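Local coordinates for AbiQ (Lactococcus lactis, PDB 4GLK), which acts as the endoribonuclease toxin of a type III toxin-antitoxin system that defends against phage and is neutralised by its cognate RNA antitoxin AntiQ, at residues A[5-16]-A[93-103]. The protein carries 1 engineered substitution. Residues are numbered along the deposited sequence; the frame is centred on the assembly and turned at random.
Sequences FFTVTDEYIAYL and IPVPDSELIPL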
loop_
_atom_site.group_PDB
_atom_site.type_symbol
_atom_site.label_atom_id
_atom_site.label_comp_id
_atom_site.label_asym_id
_atom_site.label_seq_id
_atom_site.Cartn_x
_atom_site.Cartn_y
_atom_site.Cartn_z
ATOM N N PHE A 5 8.656 -2.747 5.503
ATOM C CA PHE A 5 7.924 -1.527 5.833
ATOM C C PHE A 5 8.698 -0.309 5.398
ATOM O O PHE A 5 9.919 -0.233 5.556
ATOM C CB PHE A 5 7.607 -1.438 7.334
ATOM C CG PHE A 5 6.554 -2.382 7.871
ATOM C CD1 PHE A 5 5.249 -2.333 7.402
ATOM C CD2 PHE A 5 6.849 -3.260 8.907
ATOM C CE1 PHE A 5 4.259 -3.152 7.947
ATOM C CE2 PHE A 5 5.867 -4.109 9.426
ATOM C CZ PHE A 5 4.573 -4.041 8.946
ATOM N N PHE A 6 7.980 0.663 4.870
ATOM C CA PHE A 6 8.601 1.898 4.419
ATOM C C PHE A 6 7.687 3.042 4.705
ATOM O O PHE A 6 6.479 2.856 4.923
ATOM C CB PHE A 6 8.792 1.879 2.889
ATOM C CG PHE A 6 9.762 0.858 2.354
ATOM C CD1 PHE A 6 11.121 1.142 2.270
ATOM C CD2 PHE A 6 9.315 -0.371 1.898
ATOM C CE1 PHE A 6 12.021 0.186 1.791
ATOM C CE2 PHE A 6 10.215 -1.323 1.417
ATOM C CZ PHE A 6 11.560 -1.029 1.347
ATOM N N THR A 7 8.268 4.245 4.625
ATOM C CA THR A 7 7.551 5.493 4.595
ATOM C C THR A 7 8.020 6.128 3.296
ATOM O O THR A 7 8.986 5.667 2.667
ATOM C CB THR A 7 7.737 6.376 5.855
ATOM O OG1 THR A 7 9.084 6.817 5.975
ATOM C CG2 THR A 7 7.225 5.709 7.153
ATOM N N VAL A 8 7.296 7.141 2.855
ATOM C CA VAL A 8 7.626 7.863 1.639
ATOM C C VAL A 8 7.875 9.307 2.071
ATOM O O VAL A 8 7.317 9.739 3.096
ATOM C CB VAL A 8 6.508 7.715 0.561
ATOM C CG1 VAL A 8 6.915 8.382 -0.757
ATOM C CG2 VAL A 8 6.177 6.241 0.314
ATOM N N THR A 9 8.756 10.046 1.353
ATOM C CA THR A 9 9.017 11.442 1.724
ATOM C C THR A 9 7.717 12.259 1.589
ATOM O O THR A 9 6.948 12.046 0.638
ATOM C CB THR A 9 10.120 12.078 0.851
ATOM O OG1 THR A 9 9.695 12.110 -0.501
ATOM C CG2 THR A 9 11.466 11.375 0.963
ATOM N N ASP A 10 7.484 13.189 2.540
ATOM C CA ASP A 10 6.341 14.099 2.564
ATOM C C ASP A 10 6.316 14.906 1.275
ATOM O O ASP A 10 5.240 15.151 0.731
ATOM C CB ASP A 10 6.408 15.023 3.805
ATOM C CG ASP A 10 6.197 14.334 5.167
ATOM O OD1 ASP A 10 5.464 13.313 5.218
ATOM O OD2 ASP A 10 6.728 14.846 6.187
ATOM N N GLU A 11 7.517 15.236 0.734
ATOM C CA GLU A 11 7.693 16.000 -0.505
ATOM C C GLU A 11 7.157 15.244 -1.723
ATOM O O GLU A 11 6.349 15.793 -2.477
ATOM C CB GLU A 11 9.163 16.425 -0.685
ATOM C CG GLU A 11 9.650 17.416 0.375
ATOM C CD GLU A 11 10.285 16.867 1.647
ATOM O OE1 GLU A 11 11.208 17.535 2.171
ATOM O OE2 GLU A 11 9.859 15.793 2.136
ATOM N N TYR A 12 7.571 13.967 -1.896
ATOM C CA TYR A 12 7.084 13.120 -2.976
ATOM C C TYR A 12 5.564 12.880 -2.873
ATOM O O TYR A 12 4.879 12.905 -3.895
ATOM C CB TYR A 12 7.798 11.770 -2.983
ATOM C CG TYR A 12 7.370 10.936 -4.163
ATOM C CD1 TYR A 12 7.622 11.348 -5.468
ATOM C CD2 TYR A 12 6.633 9.766 -3.976
ATOM C CE1 TYR A 12 7.215 10.591 -6.561
ATOM C CE2 TYR A 12 6.214 9.001 -5.063
ATOM C CZ TYR A 12 6.507 9.418 -6.352
ATOM O OH TYR A 12 6.104 8.683 -7.429
ATOM N N ILE A 13 5.043 12.616 -1.657
ATOM C CA ILE A 13 3.597 12.407 -1.451
ATOM C C ILE A 13 2.814 13.670 -1.822
ATOM O O ILE A 13 1.833 13.574 -2.566
ATOM C CB ILE A 13 3.302 11.911 -0.007
ATOM C CG1 ILE A 13 3.902 10.499 0.219
ATOM C CG2 ILE A 13 1.797 11.957 0.341
ATOM C CD1 ILE A 13 3.272 9.308 -0.601
ATOM N N ALA A 14 3.280 14.850 -1.346
ATOM C CA ALA A 14 2.642 16.140 -1.638
ATOM C C ALA A 14 2.628 16.375 -3.141
ATOM O O ALA A 14 1.650 16.903 -3.650
ATOM C CB ALA A 14 3.357 17.284 -0.926
ATOM N N TYR A 15 3.682 15.917 -3.847
ATOM C CA TYR A 15 3.802 16.023 -5.293
ATOM C C TYR A 15 2.795 15.116 -6.020
ATOM O O TYR A 15 2.179 15.570 -6.986
ATOM C CB TYR A 15 5.238 15.762 -5.737
ATOM C CG TYR A 15 5.411 15.551 -7.226
ATOM C CD1 TYR A 15 5.578 16.636 -8.090
ATOM C CD2 TYR A 15 5.498 14.270 -7.763
ATOM C CE1 TYR A 15 5.816 16.445 -9.452
ATOM C CE2 TYR A 15 5.740 14.066 -9.117
ATOM C CZ TYR A 15 5.888 15.155 -9.961
ATOM O OH TYR A 15 6.098 14.927 -11.295
ATOM N N LEU A 16 2.640 13.840 -5.580
ATOM C CA LEU A 16 1.671 12.936 -6.203
ATOM C C LEU A 16 0.249 13.426 -5.967
ATOM O O LEU A 16 -0.566 13.320 -6.875
ATOM C CB LEU A 16 1.795 11.480 -5.731
ATOM C CG LEU A 16 3.023 10.676 -6.129
ATOM C CD1 LEU A 16 2.822 9.222 -5.771
ATOM C CD2 LEU A 16 3.341 10.796 -7.631
ATOM N N ILE A 93 1.061 2.994 -4.865
ATOM C CA ILE A 93 1.724 4.025 -5.646
ATOM C C ILE A 93 3.098 3.611 -6.121
ATOM O O ILE A 93 3.816 2.895 -5.405
ATOM C CB ILE A 93 1.828 5.363 -4.806
ATOM C CG1 ILE A 93 2.508 5.128 -3.427
ATOM C CG2 ILE A 93 0.459 6.098 -4.678
ATOM C CD1 ILE A 93 2.989 6.402 -2.678
ATOM N N PRO A 94 3.541 4.159 -7.279
ATOM C CA PRO A 94 4.929 3.937 -7.694
ATOM C C PRO A 94 5.819 4.924 -6.921
ATOM O O PRO A 94 5.482 6.112 -6.794
ATOM C CB PRO A 94 4.890 4.237 -9.196
ATOM C CG PRO A 94 3.821 5.260 -9.343
ATOM C CD PRO A 94 2.835 5.054 -8.224
ATOM N N VAL A 95 6.925 4.430 -6.357
ATOM C CA VAL A 95 7.824 5.289 -5.584
ATOM C C VAL A 95 9.246 5.168 -6.132
ATOM O O VAL A 95 9.802 4.062 -6.143
ATOM C CB VAL A 95 7.789 5.006 -4.039
ATOM C CG1 VAL A 95 8.718 5.969 -3.277
ATOM C CG2 VAL A 95 6.374 5.085 -3.484
ATOM N N PRO A 96 9.866 6.293 -6.557
ATOM C CA PRO A 96 11.273 6.222 -7.016
ATOM C C PRO A 96 12.158 5.843 -5.833
ATOM O O PRO A 96 11.809 6.134 -4.689
ATOM C CB PRO A 96 11.573 7.657 -7.468
ATOM C CG PRO A 96 10.244 8.336 -7.580
ATOM C CD PRO A 96 9.364 7.679 -6.568
ATOM N N ASP A 97 13.271 5.159 -6.098
ATOM C CA ASP A 97 14.225 4.717 -5.079
ATOM C C ASP A 97 14.603 5.808 -4.046
ATOM O O ASP A 97 14.733 5.507 -2.863
ATOM C CB ASP A 97 15.495 4.165 -5.756
ATOM C CG ASP A 97 15.301 2.920 -6.611
ATOM O OD1 ASP A 97 14.689 1.939 -6.113
ATOM O OD2 ASP A 97 15.803 2.906 -7.762
ATOM N N SER A 98 14.783 7.055 -4.505
ATOM C CA SER A 98 15.195 8.198 -3.680
ATOM C C SER A 98 14.200 8.636 -2.614
ATOM O O SER A 98 14.606 9.239 -1.612
ATOM C CB SER A 98 15.521 9.393 -4.568
ATOM O OG SER A 98 14.360 9.831 -5.254
ATOM N N GLU A 99 12.902 8.372 -2.838
ATOM C CA GLU A 99 11.827 8.819 -1.942
ATOM C C GLU A 99 11.361 7.764 -0.958
ATOM O O GLU A 99 10.516 8.033 -0.112
ATOM C CB GLU A 99 10.668 9.410 -2.787
ATOM C CG GLU A 99 11.121 10.493 -3.768
ATOM C CD GLU A 99 12.006 11.593 -3.201
ATOM O OE1 GLU A 99 13.179 11.686 -3.631
ATOM O OE2 GLU A 99 11.533 12.361 -2.330
ATOM N N LEU A 100 11.940 6.562 -1.050
ATOM C CA LEU A 100 11.613 5.433 -0.188
ATOM C C LEU A 100 12.417 5.485 1.118
ATOM O O LEU A 100 13.636 5.578 1.075
ATOM C CB LEU A 100 11.950 4.144 -0.927
ATOM C CG LEU A 100 10.833 3.278 -1.456
ATOM C CD1 LEU A 100 11.297 1.850 -1.428
ATOM C CD2 LEU A 100 9.490 3.447 -0.672
ATOM N N ILE A 101 11.742 5.415 2.278
ATOM C CA ILE A 101 12.433 5.502 3.555
ATOM C C ILE A 101 12.167 4.267 4.378
ATOM O O ILE A 101 11.043 4.095 4.846
ATOM C CB ILE A 101 12.065 6.816 4.310
ATOM C CG1 ILE A 101 12.243 8.057 3.396
ATOM C CG2 ILE A 101 12.881 6.949 5.606
ATOM C CD1 ILE A 101 11.509 9.299 3.868
ATOM N N PRO A 102 13.175 3.399 4.604
ATOM C CA PRO A 102 12.932 2.198 5.425
ATOM C C PRO A 102 12.378 2.548 6.810
ATOM O O PRO A 102 12.774 3.558 7.392
ATOM C CB PRO A 102 14.315 1.548 5.517
ATOM C CG PRO A 102 15.032 2.032 4.321
ATOM C CD PRO A 102 14.575 3.441 4.123
ATOM N N LEU A 103 11.423 1.766 7.308
ATOM C CA LEU A 103 10.841 2.087 8.601
ATOM C C LEU A 103 11.411 1.260 9.749
ATOM O O LEU A 103 11.163 0.058 9.831
ATOM C CB LEU A 103 9.308 2.059 8.564
ATOM C CG LEU A 103 8.591 2.271 9.885
ATOM C CD1 LEU A 103 8.418 3.752 10.191
ATOM C CD2 LEU A 103 7.266 1.583 9.871
HETATM O O HOH W 1 10.497 5.732 7.932
#
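The ring of Y12 lies against P96, whose CD sits over one face 3.7 Å from the ring centroid, a CH-pi contact, while L16 of the same helix covers the opposite face. With CG anti to the backbone N (chi1 -176°), the ring extends from helix 10-16 toward residues 94-96. A tyrosine suits this place because its flat body fills an apolar slot while its OH donates to the backbone carbonyl of P94 (OH to O 2.7 Å).

E99 bends at chi2 so that its CG packs on Y12 CB and its carboxylate reaches T9. T9 OG1 donates to E99 OE2 over 2.6 Å, meeting the anti side of that oxygen, and also accepts from Y12 N as the N-cap of the helix; threonine's short hydroxyl can do both. The other oxygen, OE1, takes a bond from S98 OG, so the carboxylate is held at both ends.

Before T9 in the chain, strand 5-8 pairs antiparallel with the outermost strand 100-102, at one edge of the antiparallel sheet of this ToxN-family toxin. T7 N bonds to I101 O and I101 N to T7 O, both 2.8 Å; one more backbone bond, from T9 N to E99 O, lies just beyond the paired strands. T7 OG1 lies against I101 CB, and a water links that hydroxyl to P102 O. On the V8/L100 side, leucine suits position 100 because its methyl CD1 can lie over a face of the F6 ring, a CH-pi contact 3.9 Å from the centroid, and V8 CG1 meets V95 CG1 tip to tip.

Strand pairing thus passes directly into helix capping: the hydroxyl of T9 joins the helix start to E99, whose negative charge probably polarises that hydroxyl and probably interacts favourably with the positive N-terminal end of helix 10-16.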